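Local coordinates for protein transcobalamin-1 (Homo sapiens, PDB 4KKI) that binds vitamin B12 with femtomolar affinity, carries it and protects it from the acid of the stomach, at residues N49-V55 with K74-I79; S60-V64 with L291-K297; G103-N107 with I302-C308; L122-F126 with D150-L154; T221-V225 with S254-Y258. One frame throughout, in Å; residues are numbered along the deposited sequence.

Contact 1: N49-V55 with K74-I79; sequences NRGTSAV and KMIQQI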
# COMPACT_ATOMS: atom_id res chain seq x y z
N ASN A 49 -13.84 6.94 11.74
CA ASN A 49 -13.07 7.82 10.88
C ASN A 49 -13.64 7.82 9.46
O ASN A 49 -13.37 6.91 8.68
CB ASN A 49 -11.60 7.39 10.86
CG ASN A 49 -10.68 8.46 10.28
OD1 ASN A 49 -9.47 8.26 10.21
ND2 ASN A 49 -11.25 9.59 9.89
N ARG A 50 -14.42 8.84 9.14
CA ARG A 50 -15.08 8.93 7.85
C ARG A 50 -14.08 9.21 6.73
O ARG A 50 -14.38 9.02 5.55
CB ARG A 50 -16.16 10.01 7.88
CG ARG A 50 -17.38 9.70 7.04
CD ARG A 50 -18.51 10.69 7.33
NE ARG A 50 -19.76 10.29 6.70
CZ ARG A 50 -20.65 9.48 7.26
NH1 ARG A 50 -21.77 9.17 6.62
NH2 ARG A 50 -20.43 8.98 8.47
N GLY A 51 -12.89 9.66 7.11
CA GLY A 51 -11.85 9.99 6.15
C GLY A 51 -11.03 8.78 5.71
O GLY A 51 -10.36 8.83 4.68
N THR A 52 -11.09 7.71 6.49
CA THR A 52 -10.32 6.52 6.17
C THR A 52 -11.17 5.47 5.45
O THR A 52 -12.39 5.43 5.62
CB THR A 52 -9.65 5.90 7.42
OG1 THR A 52 -8.59 5.02 7.01
CG2 THR A 52 -10.67 5.11 8.24
N SER A 53 -10.52 4.64 4.64
CA SER A 53 -11.22 3.65 3.85
C SER A 53 -11.59 2.42 4.68
O SER A 53 -10.90 2.08 5.64
CB SER A 53 -10.35 3.22 2.66
OG SER A 53 -10.97 2.19 1.92
N ALA A 54 -12.69 1.78 4.31
CA ALA A 54 -13.08 0.51 4.91
C ALA A 54 -12.83 -0.63 3.94
O ALA A 54 -12.93 -1.80 4.29
CB ALA A 54 -14.54 0.55 5.33
N VAL A 55 -12.49 -0.27 2.70
CA VAL A 55 -12.26 -1.26 1.65
C VAL A 55 -11.04 -2.12 1.95
O VAL A 55 -11.12 -3.35 1.96
CB VAL A 55 -12.07 -0.58 0.28
CG1 VAL A 55 -11.71 -1.61 -0.78
CG2 VAL A 55 -13.33 0.19 -0.10
N LYS A 74 -19.86 -0.20 6.59
CA LYS A 74 -19.18 1.03 6.22
C LYS A 74 -18.64 0.93 4.80
O LYS A 74 -18.73 1.88 4.02
CB LYS A 74 -18.04 1.34 7.19
CG LYS A 74 -17.29 2.63 6.86
CD LYS A 74 -16.12 2.87 7.79
CE LYS A 74 -15.35 4.12 7.39
NZ LYS A 74 -14.09 4.28 8.16
N MET A 75 -18.07 -0.22 4.46
CA MET A 75 -17.45 -0.40 3.15
C MET A 75 -18.49 -0.35 2.04
O MET A 75 -18.27 0.29 1.01
CB MET A 75 -16.68 -1.71 3.07
CG MET A 75 -15.98 -1.90 1.73
SD MET A 75 -15.38 -3.58 1.44
CE MET A 75 -16.92 -4.50 1.43
N ILE A 76 -19.62 -1.02 2.26
CA ILE A 76 -20.70 -1.05 1.28
C ILE A 76 -21.21 0.36 1.02
O ILE A 76 -21.45 0.75 -0.12
CB ILE A 76 -21.86 -1.96 1.74
CG1 ILE A 76 -21.38 -3.40 1.87
CG2 ILE A 76 -23.02 -1.88 0.76
CD1 ILE A 76 -20.82 -3.99 0.59
N GLN A 77 -21.37 1.12 2.10
CA GLN A 77 -21.81 2.51 2.01
C GLN A 77 -20.82 3.34 1.19
O GLN A 77 -21.23 4.14 0.35
CB GLN A 77 -21.97 3.11 3.41
CG GLN A 77 -22.42 4.56 3.42
CD GLN A 77 -22.49 5.14 4.82
OE1 GLN A 77 -22.20 4.45 5.80
NE2 GLN A 77 -22.88 6.40 4.92
N GLN A 78 -19.53 3.14 1.43
CA GLN A 78 -18.50 3.83 0.66
C GLN A 78 -18.54 3.42 -0.81
O GLN A 78 -18.43 4.26 -1.70
CB GLN A 78 -17.11 3.56 1.23
CG GLN A 78 -16.84 4.23 2.57
CD GLN A 78 -15.43 3.97 3.08
OE1 GLN A 78 -14.74 3.08 2.59
NE2 GLN A 78 -15.00 4.76 4.05
N ILE A 79 -18.70 2.12 -1.06
CA ILE A 79 -18.73 1.60 -2.42
C ILE A 79 -19.94 2.13 -3.18
O ILE A 79 -19.81 2.60 -4.31
CB ILE A 79 -18.71 0.06 -2.43
CG1 ILE A 79 -17.35 -0.46 -1.94
CG2 ILE A 79 -19.00 -0.47 -3.83
CD1 ILE A 79 -17.27 -1.97 -1.82
O HOH W 1 -12.48 1.96 8.01

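Contact 2: S60-V64 with L291-K297; sequences SLKLV and LPALMGK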
# COMPACT_ATOMS: atom_id res chain seq x y z
N SER A 60 -8.67 -7.05 4.10
CA SER A 60 -7.68 -7.64 4.98
C SER A 60 -8.30 -8.69 5.91
O SER A 60 -7.78 -9.79 6.07
CB SER A 60 -7.01 -6.55 5.81
OG SER A 60 -6.15 -7.09 6.80
N LEU A 61 -9.43 -8.33 6.51
CA LEU A 61 -10.12 -9.20 7.46
C LEU A 61 -10.71 -10.45 6.80
O LEU A 61 -10.55 -11.56 7.31
CB LEU A 61 -11.21 -8.42 8.19
CG LEU A 61 -10.68 -7.33 9.12
CD1 LEU A 61 -11.80 -6.40 9.58
CD2 LEU A 61 -9.98 -7.96 10.31
N LYS A 62 -11.39 -10.26 5.68
CA LYS A 62 -12.02 -11.38 4.99
C LYS A 62 -10.98 -12.38 4.50
O LYS A 62 -11.22 -13.58 4.43
CB LYS A 62 -12.89 -10.88 3.82
CG LYS A 62 -14.06 -10.00 4.26
CD LYS A 62 -15.39 -10.51 3.73
CE LYS A 62 -15.47 -10.41 2.22
NZ LYS A 62 -16.79 -10.90 1.72
N LEU A 63 -9.79 -11.86 4.18
CA LEU A 63 -8.69 -12.68 3.69
C LEU A 63 -8.19 -13.66 4.74
O LEU A 63 -7.70 -14.74 4.41
CB LEU A 63 -7.56 -11.77 3.22
CG LEU A 63 -6.60 -12.35 2.19
CD1 LEU A 63 -7.36 -12.96 1.03
CD2 LEU A 63 -5.67 -11.26 1.71
N VAL A 64 -8.32 -13.30 6.01
CA VAL A 64 -7.91 -14.18 7.10
C VAL A 64 -9.12 -14.82 7.79
O VAL A 64 -9.03 -15.30 8.92
CB VAL A 64 -7.02 -13.45 8.13
CG1 VAL A 64 -5.78 -12.89 7.44
CG2 VAL A 64 -7.79 -12.33 8.81
N LEU A 291 -1.68 -7.58 8.09
CA LEU A 291 -2.41 -8.71 8.68
C LEU A 291 -2.42 -10.04 7.91
O LEU A 291 -2.15 -11.08 8.51
CB LEU A 291 -3.85 -8.29 9.03
CG LEU A 291 -4.73 -9.38 9.65
CD1 LEU A 291 -4.17 -9.83 10.99
CD2 LEU A 291 -6.18 -8.90 9.79
N PRO A 292 -2.73 -10.03 6.60
CA PRO A 292 -2.86 -11.32 5.89
C PRO A 292 -1.62 -12.21 5.98
O PRO A 292 -1.74 -13.40 6.27
CB PRO A 292 -3.09 -10.89 4.43
CG PRO A 292 -3.75 -9.57 4.54
CD PRO A 292 -3.09 -8.90 5.72
N ALA A 293 -0.44 -11.63 5.75
CA ALA A 293 0.81 -12.38 5.78
C ALA A 293 1.06 -13.01 7.15
O ALA A 293 1.55 -14.13 7.24
CB ALA A 293 1.98 -11.50 5.37
N LEU A 294 0.71 -12.28 8.21
CA LEU A 294 0.93 -12.78 9.57
C LEU A 294 0.08 -14.01 9.86
O LEU A 294 0.33 -14.74 10.82
CB LEU A 294 0.63 -11.68 10.59
CG LEU A 294 1.37 -10.36 10.39
CD1 LEU A 294 0.96 -9.35 11.44
CD2 LEU A 294 2.88 -10.58 10.40
N MET A 295 -0.93 -14.23 9.03
CA MET A 295 -1.82 -15.37 9.17
C MET A 295 -1.56 -16.36 8.06
O MET A 295 -2.34 -17.29 7.84
CB MET A 295 -3.28 -14.91 9.11
CG MET A 295 -4.18 -15.64 10.07
SD MET A 295 -4.15 -14.86 11.69
CE MET A 295 -5.00 -13.33 11.32
N GLY A 296 -0.46 -16.16 7.34
CA GLY A 296 -0.05 -17.07 6.29
C GLY A 296 -0.88 -16.95 5.03
O GLY A 296 -1.01 -17.90 4.26
N LYS A 297 -1.45 -15.76 4.82
CA LYS A 297 -2.33 -15.52 3.68
C LYS A 297 -1.74 -14.48 2.75
O LYS A 297 -0.99 -13.60 3.17
CB LYS A 297 -3.71 -15.06 4.16
CG LYS A 297 -4.47 -16.11 4.97
CD LYS A 297 -4.94 -17.24 4.08
CE LYS A 297 -5.73 -18.28 4.87
NZ LYS A 297 -6.17 -19.41 4.01

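Contact 3: G103-N107 with I302-C308; sequences GVCRN and INKDSSC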
# COMPACT_ATOMS: atom_id res chain seq x y z
N GLY A 103 -14.92 -9.59 -3.54
CA GLY A 103 -14.85 -10.93 -4.09
C GLY A 103 -13.81 -11.84 -3.48
O GLY A 103 -13.32 -12.75 -4.15
N VAL A 104 -13.46 -11.61 -2.21
CA VAL A 104 -12.53 -12.47 -1.50
C VAL A 104 -13.07 -13.90 -1.51
O VAL A 104 -12.33 -14.87 -1.71
CB VAL A 104 -12.33 -12.03 -0.03
CG1 VAL A 104 -11.36 -12.95 0.69
CG2 VAL A 104 -11.85 -10.60 0.03
N CYS A 105 -14.38 -14.00 -1.32
CA CYS A 105 -15.09 -15.27 -1.40
C CYS A 105 -16.51 -15.01 -1.89
O CYS A 105 -16.98 -13.87 -1.89
CB CYS A 105 -15.10 -15.96 -0.04
SG CYS A 105 -15.47 -14.85 1.34
N ARG A 106 -17.20 -16.06 -2.32
CA ARG A 106 -18.55 -15.91 -2.85
C ARG A 106 -19.56 -15.55 -1.77
O ARG A 106 -19.74 -16.29 -0.80
CB ARG A 106 -18.99 -17.17 -3.59
CG ARG A 106 -20.41 -17.12 -4.13
CD ARG A 106 -20.42 -17.10 -5.65
NE ARG A 106 -21.79 -17.16 -6.17
CZ ARG A 106 -22.46 -18.29 -6.36
NH1 ARG A 106 -21.90 -19.46 -6.07
NH2 ARG A 106 -23.70 -18.26 -6.84
N ASN A 107 -20.21 -14.41 -1.94
CA ASN A 107 -21.30 -14.00 -1.07
C ASN A 107 -22.27 -13.09 -1.81
O ASN A 107 -22.11 -12.85 -3.01
CB ASN A 107 -20.77 -13.32 0.19
CG ASN A 107 -20.11 -11.99 -0.10
OD1 ASN A 107 -19.61 -11.76 -1.20
ND2 ASN A 107 -20.09 -11.11 0.90
N ILE A 302 -7.48 -15.34 -2.66
CA ILE A 302 -8.81 -14.89 -3.05
C ILE A 302 -9.44 -15.85 -4.06
O ILE A 302 -9.03 -15.91 -5.22
CB ILE A 302 -8.77 -13.47 -3.63
CG1 ILE A 302 -8.35 -12.47 -2.54
CG2 ILE A 302 -10.11 -13.08 -4.21
CD1 ILE A 302 -8.17 -11.05 -3.04
N ASN A 303 -10.43 -16.61 -3.60
CA ASN A 303 -11.16 -17.53 -4.47
C ASN A 303 -12.57 -16.99 -4.68
O ASN A 303 -13.43 -17.11 -3.80
CB ASN A 303 -11.20 -18.93 -3.85
CG ASN A 303 -11.61 -20.00 -4.84
OD1 ASN A 303 -12.25 -19.72 -5.85
ND2 ASN A 303 -11.24 -21.25 -4.55
N LYS A 304 -12.81 -16.40 -5.84
CA LYS A 304 -14.09 -15.76 -6.14
C LYS A 304 -15.24 -16.76 -6.19
O LYS A 304 -16.40 -16.39 -5.97
CB LYS A 304 -14.01 -14.96 -7.44
CG LYS A 304 -13.99 -15.81 -8.70
CD LYS A 304 -13.84 -14.95 -9.94
CE LYS A 304 -14.23 -15.71 -11.20
NZ LYS A 304 -15.68 -16.07 -11.18
N ASP A 305 -14.92 -18.02 -6.46
CA ASP A 305 -15.93 -19.07 -6.51
C ASP A 305 -16.01 -19.84 -5.19
O ASP A 305 -15.78 -21.05 -5.15
CB ASP A 305 -15.68 -20.02 -7.69
CG ASP A 305 -15.89 -19.34 -9.03
OD1 ASP A 305 -17.06 -19.23 -9.46
OD2 ASP A 305 -14.90 -18.92 -9.65
N SER A 306 -16.31 -19.10 -4.13
CA SER A 306 -16.64 -19.64 -2.80
C SER A 306 -15.47 -20.12 -1.94
O SER A 306 -14.68 -20.98 -2.34
CB SER A 306 -17.73 -20.71 -2.88
OG SER A 306 -18.16 -21.10 -1.59
N SER A 307 -15.38 -19.53 -0.76
CA SER A 307 -14.47 -19.96 0.30
C SER A 307 -15.04 -19.40 1.59
O SER A 307 -14.51 -19.63 2.68
CB SER A 307 -13.06 -19.42 0.07
OG SER A 307 -12.47 -19.99 -1.08
N CYS A 308 -16.15 -18.67 1.45
CA CYS A 308 -16.78 -17.96 2.56
C CYS A 308 -17.31 -18.88 3.64
O CYS A 308 -18.39 -19.46 3.50
CB CYS A 308 -17.92 -17.06 2.04
SG CYS A 308 -17.41 -15.46 1.38

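Contact 4: L122-F126 with D150-L154; sequences LENKF and DVLAL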
# COMPACT_ATOMS: atom_id res chain seq x y z
N LEU A 122 -12.85 -1.48 -14.49
CA LEU A 122 -11.44 -1.62 -14.15
C LEU A 122 -10.59 -1.78 -15.40
O LEU A 122 -9.47 -1.27 -15.47
CB LEU A 122 -11.23 -2.80 -13.20
CG LEU A 122 -9.79 -3.00 -12.73
CD1 LEU A 122 -9.27 -1.76 -12.02
CD2 LEU A 122 -9.68 -4.22 -11.83
N GLU A 123 -11.13 -2.49 -16.39
CA GLU A 123 -10.43 -2.67 -17.67
C GLU A 123 -10.19 -1.33 -18.36
O GLU A 123 -9.12 -1.10 -18.92
CB GLU A 123 -11.22 -3.60 -18.59
CG GLU A 123 -11.33 -5.02 -18.07
CD GLU A 123 -12.28 -5.87 -18.90
OE1 GLU A 123 -12.79 -5.37 -19.93
OE2 GLU A 123 -12.52 -7.03 -18.52
N ASN A 124 -11.19 -0.45 -18.30
CA ASN A 124 -11.07 0.87 -18.89
C ASN A 124 -10.09 1.75 -18.11
O ASN A 124 -9.24 2.42 -18.70
CB ASN A 124 -12.44 1.55 -18.98
CG ASN A 124 -13.41 0.78 -19.85
OD1 ASN A 124 -13.01 0.05 -20.75
ND2 ASN A 124 -14.70 0.95 -19.58
N LYS A 125 -10.20 1.74 -16.79
CA LYS A 125 -9.30 2.53 -15.95
C LYS A 125 -7.86 2.05 -16.08
O LYS A 125 -6.94 2.86 -16.10
CB LYS A 125 -9.75 2.49 -14.48
CG LYS A 125 -11.05 3.24 -14.21
CD LYS A 125 -11.39 3.25 -12.73
CE LYS A 125 -12.71 3.94 -12.48
NZ LYS A 125 -12.68 5.37 -12.90
N PHE A 126 -7.68 0.74 -16.18
CA PHE A 126 -6.35 0.17 -16.37
C PHE A 126 -5.78 0.57 -17.73
O PHE A 126 -4.59 0.85 -17.85
CB PHE A 126 -6.39 -1.35 -16.23
CG PHE A 126 -5.11 -2.03 -16.60
CD1 PHE A 126 -3.98 -1.90 -15.81
CD2 PHE A 126 -5.02 -2.80 -17.75
CE1 PHE A 126 -2.79 -2.53 -16.15
CE2 PHE A 126 -3.84 -3.42 -18.10
CZ PHE A 126 -2.73 -3.29 -17.30
N ASP A 150 -4.23 -3.49 -10.33
CA ASP A 150 -5.13 -3.62 -11.47
C ASP A 150 -5.01 -4.99 -12.14
O ASP A 150 -6.01 -5.68 -12.34
CB ASP A 150 -4.86 -2.52 -12.50
CG ASP A 150 -5.13 -1.14 -11.96
OD1 ASP A 150 -5.95 -1.01 -11.02
OD2 ASP A 150 -4.51 -0.18 -12.46
N VAL A 151 -3.79 -5.37 -12.48
CA VAL A 151 -3.53 -6.65 -13.11
C VAL A 151 -3.96 -7.80 -12.20
O VAL A 151 -4.57 -8.77 -12.66
CB VAL A 151 -2.05 -6.81 -13.49
CG1 VAL A 151 -1.78 -8.20 -14.06
CG2 VAL A 151 -1.64 -5.74 -14.49
N LEU A 152 -3.67 -7.67 -10.91
CA LEU A 152 -4.02 -8.70 -9.93
C LEU A 152 -5.52 -8.94 -9.89
O LEU A 152 -5.98 -10.08 -9.97
CB LEU A 152 -3.51 -8.31 -8.54
CG LEU A 152 -3.86 -9.24 -7.38
CD1 LEU A 152 -3.34 -10.65 -7.63
CD2 LEU A 152 -3.30 -8.69 -6.07
N ALA A 153 -6.29 -7.86 -9.79
CA ALA A 153 -7.74 -7.94 -9.72
C ALA A 153 -8.35 -8.50 -11.01
O ALA A 153 -9.22 -9.36 -10.97
CB ALA A 153 -8.34 -6.58 -9.39
N LEU A 154 -7.88 -7.99 -12.15
CA LEU A 154 -8.35 -8.46 -13.45
C LEU A 154 -8.03 -9.93 -13.67
O LEU A 154 -8.81 -10.67 -14.26
CB LEU A 154 -7.75 -7.62 -14.58
CG LEU A 154 -8.21 -6.17 -14.67
CD1 LEU A 154 -7.39 -5.41 -15.70
CD2 LEU A 154 -9.69 -6.10 -15.00

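Contact 5: T221-V225 with S254-Y258; sequences TKSLV and SSDYY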
# COMPACT_ATOMS: atom_id res chain seq x y z
N THR A 221 9.69 -11.81 -12.31
CA THR A 221 9.44 -12.18 -10.92
C THR A 221 10.74 -12.50 -10.19
O THR A 221 10.95 -12.06 -9.06
CB THR A 221 8.49 -13.38 -10.81
OG1 THR A 221 7.27 -13.10 -11.50
CG2 THR A 221 8.18 -13.68 -9.35
N LYS A 222 11.61 -13.26 -10.86
CA LYS A 222 12.91 -13.60 -10.31
C LYS A 222 13.72 -12.36 -9.94
O LYS A 222 14.28 -12.28 -8.85
CB LYS A 222 13.70 -14.45 -11.31
CG LYS A 222 15.08 -14.87 -10.83
CD LYS A 222 15.74 -15.82 -11.81
CE LYS A 222 17.15 -16.19 -11.37
NZ LYS A 222 18.06 -15.02 -11.32
N SER A 223 13.76 -11.39 -10.85
CA SER A 223 14.48 -10.14 -10.63
C SER A 223 13.87 -9.32 -9.49
O SER A 223 14.59 -8.77 -8.66
CB SER A 223 14.53 -9.32 -11.92
OG SER A 223 15.14 -8.06 -11.70
N LEU A 224 12.54 -9.25 -9.47
CA LEU A 224 11.83 -8.51 -8.43
C LEU A 224 12.04 -9.10 -7.03
O LEU A 224 12.17 -8.36 -6.06
CB LEU A 224 10.34 -8.41 -8.75
CG LEU A 224 9.98 -7.49 -9.92
CD1 LEU A 224 8.49 -7.54 -10.22
CD2 LEU A 224 10.44 -6.07 -9.64
N VAL A 225 12.08 -10.43 -6.95
CA VAL A 225 12.32 -11.11 -5.68
C VAL A 225 13.71 -10.78 -5.14
O VAL A 225 13.88 -10.50 -3.96
CB VAL A 225 12.16 -12.64 -5.82
CG1 VAL A 225 12.72 -13.36 -4.60
CG2 VAL A 225 10.70 -13.00 -6.03
N SER A 254 6.56 -16.94 -4.01
CA SER A 254 7.69 -16.97 -4.93
C SER A 254 8.91 -17.72 -4.38
O SER A 254 10.04 -17.26 -4.53
CB SER A 254 8.07 -15.55 -5.36
OG SER A 254 8.39 -14.74 -4.25
N SER A 255 8.67 -18.87 -3.77
CA SER A 255 9.74 -19.69 -3.21
C SER A 255 10.63 -20.30 -4.28
O SER A 255 11.65 -20.89 -3.98
CB SER A 255 9.15 -20.80 -2.34
OG SER A 255 7.78 -20.58 -2.08
N ASP A 256 10.24 -20.15 -5.53
CA ASP A 256 11.00 -20.65 -6.66
C ASP A 256 12.32 -19.90 -6.82
O ASP A 256 13.25 -20.40 -7.44
CB ASP A 256 10.19 -20.49 -7.94
CG ASP A 256 9.08 -21.51 -8.06
OD1 ASP A 256 8.89 -22.31 -7.12
OD2 ASP A 256 8.40 -21.50 -9.10
N TYR A 257 12.38 -18.70 -6.27
CA TYR A 257 13.47 -17.79 -6.60
C TYR A 257 14.37 -17.45 -5.42
O TYR A 257 15.16 -16.51 -5.48
CB TYR A 257 12.90 -16.51 -7.22
CG TYR A 257 11.86 -16.78 -8.28
CD1 TYR A 257 12.24 -17.08 -9.59
CD2 TYR A 257 10.51 -16.73 -7.99
CE1 TYR A 257 11.29 -17.32 -10.56
CE2 TYR A 257 9.55 -16.97 -8.96
CZ TYR A 257 9.95 -17.27 -10.24
OH TYR A 257 9.01 -17.51 -11.21
N TYR A 258 14.29 -18.25 -4.37
CA TYR A 258 15.18 -18.07 -3.23
C TYR A 258 15.29 -19.33 -2.38
O TYR A 258 14.39 -20.16 -2.36
CB TYR A 258 14.76 -16.86 -2.40
CG TYR A 258 13.46 -17.01 -1.66
CD1 TYR A 258 12.26 -16.62 -2.23
CD2 TYR A 258 13.44 -17.52 -0.38
CE1 TYR A 258 11.08 -16.75 -1.55
CE2 TYR A 258 12.26 -17.66 0.31
CZ TYR A 258 11.08 -17.27 -0.28
OH TYR A 258 9.92 -17.42 0.42

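Contact 1: N49-V55 with K74-I79
Lys74 is stretched out from CB to NZ, CG anti to the backbone N (chi1 -179°), which carries its ammonium group from helix 69-85 into the bend of the loop 49-55; Gln78, one turn on, has CG anti to its carbonyl carbon (chi1 -70°) and lays its amide alongside the same loop. Lys74 NZ gives a hydrogen bond to Asn49 O at 2.8 Å and a weak one to Thr52 O. It comes from above the carbonyl plane of Asn49, while Thr52 N, closing the type I beta turn 49-52, reaches that oxygen from the opposite face. Ser46 O and a water bound to Ser53 O are further partners, so the ammonium is ringed by three backbone oxygens and a water, which would probably help to offset its charge. The amide of Gln78 bridges two peptide groups: NE2 donates to Thr52 O at 3.1 Å, with that oxygen nearly in the amide plane, and OE1 receives Ala54 N at 3.0 Å in a fairly straight bond (164° at the hydrogen). Between these polar arms Ala54 CB sits down on the helix, 3.7 Å from Lys74 CD and 3.8 Å from Met75 CB. Val55 crosses Met75 at about a right angle, its CG2 3.8 Å from Met75 CG. Ser53 N and Thr52 OG1 bond to Ser381 of the C-terminal beta domain. Ser53 stands just before the turn into helix 55-63, and its OG accepts from Val55 N at 3.0 Å, a capping bond at the entry to this helix of the alpha6-alpha6 barrel.

Contact 2: S60-V64 with L291-K297
Val64 is the centre of the apolar packing, its CG1 methyl 3.6 Å from Met295 CB and 3.7 Å from Pro292 CA, while its CG2 meets Leu291 CD2 at 3.9 Å. Met295 crosses Val64 at about a right angle, and bends at chi2 and chi3 bring its CE back against Val64 CB and CG2. Leu63, with CG anti to the backbone N (chi1 -156°), sets CD2 against the CB-CG side of the proline ring, 3.8 Å from Pro292 CB; Leu61 CD2 meets that same Leu291 CD2.

Polar atoms take part by proximity alone. Ser60 OG rests 3.4 Å from Leu291 CB, yet its hydrogen bond goes to Ala288 O, one turn earlier on helix 284-294. The aliphatic part of Lys297 runs past Leu63 O, with CG 3.6 Å from that oxygen.

Backbone bonds shape the second segment. A Schellman motif ends its helix, with Lys297 N to Pro292 O at 2.8 Å and Gly296 N to Ala293 O, and Gly296 at positive phi is its C-prime residue. With no hydrogen bond joining the two segments directly, the ends of helices 55-63 and 284-294 are held mainly by the fit of hydrocarbon surfaces.

Contact 3: G103-N107 with I302-C308
Cys105 and Cys308 face each other through their sulfurs, SG to SG 2.0 Å, in a disulfide with a chi3 of 75°. Cys105 has SG between its backbone N and carbonyl carbon (chi1 44°), which points the sulfur across to the other loop, and Cys308 SG, on the poorly ordered side, comes in beside Arg106 O. Next to the bridge the chains meet backbone to side chain: Arg106 CB rests against Ser306 N at 3.3 Å, while the rest of the arginine bends at chi2 and leads away from the contact. Ser306 CB lies alongside that same Arg106 CB. At the other end Ile302 turns its CG2 branch, anti to the backbone N, onto the main chain of the first loop, 3.2 Å from Gly103 O and 3.7 Å from Val104 CA.

Direct polar links are slight. Asn303 N gives Val104 O a weak hydrogen bond, bent to 123°, and Cys105 CA directs its hydrogen almost straight at Asn303 O in a CA-H...O contact. Within the second loop the side-chain oxygen Asn303 OD1 accepts from Asp305 N at 3.2 Å, an Asx turn.

The disulfide ties the loop after helix 92-102 to the chain that follows helix 284-294, near the end of the N-terminal alpha domain. Helix 55-63 packs beside both: Leu59 and Lys62 touch Val104, and Leu63 touches Ile302.

Contact 4: L122-F126 with D150-L154
Leu122 and Leu154 interlock by their branched ends: Leu122 CD2 lies 3.7 Å from Leu154 CD2 and 3.6 Å from Ala153 CB. With CG anti to the backbone N (chi1 -178°), Leu122 spreads its two methyls over different partners, CD1 turning to Asp150 OD1 at 3.5 Å. Leu154 CD2 also touches the aliphatic part of Glu123, 3.6 Å from its CG, and Leu154 CD1 stands near CD2 of the Phe126 ring. That ring has Asp150 on one flank, CD1 being 3.5 Å from Asp150 CB, and Val151 farther out, with CG2 3.8 Å from Phe126 CE1. Ring and carboxylate are turned 76° apart, and Asp150 OD2 lies at the ring edge, in its plane.

The two helices run antiparallel, 155° between their directions and 10.4 Å apart at closest approach of the short axes; helices 118-135 and 144-156 are consecutive members of the alpha6-alpha6 barrel. Were the ring of Phe126 cut back to an alanine, Asp150 CB, Val151 CG2 and Leu154 CD1 would probably lose their common partner and a gap would open between the helices.

Beyond this shell, polar ends are fixed by residues outside the pair. Asp150 OD2 is hydrogen-bonded to Ser92 OG, which probably keeps the buried carboxylate beside the ring, and Glu123 OE2 accepts from Asn160 N. Helix 92-102 covers another side, with Ile99 on Leu122 and Ala96 on Asp150. Val151 is backed by Val198 of helix 185-203. The side chain of Asp150 comes within about 5 Å of that of Gln146, a residue that binds cyanocobalamin.

Contact 5: T221-V225 with S254-Y258
Lys222 and Tyr257 bring the two backbones closest, their CA atoms 5.6 Å apart, where helix 213-229 of the alpha6-alpha6 barrel meets the loop that follows helix 244-252. Segment 221-225 is helical, Val225 N bonding back to Thr221 O; in the loop Tyr257 N bonds to Ser254 O at 3.3 Å, and the chain turns so that the phenol lies against the helix. No hydrogen bond crosses between the segments.

The Tyr257 ring is the main surface. With CG anti to its carbonyl carbon (chi1 -46°), it lies along the helix flank, with Lys222 N over one face and Asp256 CB over the opposite one, both offset toward the rim. Lys222 CB is 3.5 Å from Tyr257 CD1, and Thr221 CG2 is 3.6 Å from Tyr257 CE2, the threonine crossing the tyrosine at about a right angle. The phenol oxygen passes beyond the pair to hydrogen-bond with Lys199 NZ of helix 185-203. A glycine at Tyr257 would probably uncover the helix flank at Thr221 and Lys222 and leave the Lys199 ammonium without this partner.

Val225, one turn on from Thr221, uses both branches. Its CG1 reaches Tyr257 CB and Tyr258 CD1, each at 4.1 Å, and the Val225 side chain crosses that of Tyr258 at about a right angle; the Tyr258 hydroxyl is tied to Leu251 O and Glu24 N. Ser254 OG bonds to Ala250 O of the preceding helix 244-252, and the same Ser254 OG stands 3.4 Å from Val225 CG2.

All five contacts lie in the N-terminal alpha domain and join parts of its alpha6-alpha6 barrel. Contacts 1, 4 and 5 follow one another along the chain, each spanning 19 to 29 residues, whereas contacts 2 and 3 span about 200 or more; contacts 4 and 5 fall between the two halves of contacts 2 and 3, whose segments alternate. Contacts 2 and 3 touch, through Leu63 on Ile302 and Lys62 on Asn107, about 14 Å between centres. Contact 1 lies at the start of helix 55-63 and contact 2 at its end. Contacts 1 and 5 are farthest apart, about 35 Å between centres. The short-range contacts join parts near in sequence, while contacts 2 and 3 bring the end of the domain back to helices 55-63 and 92-102.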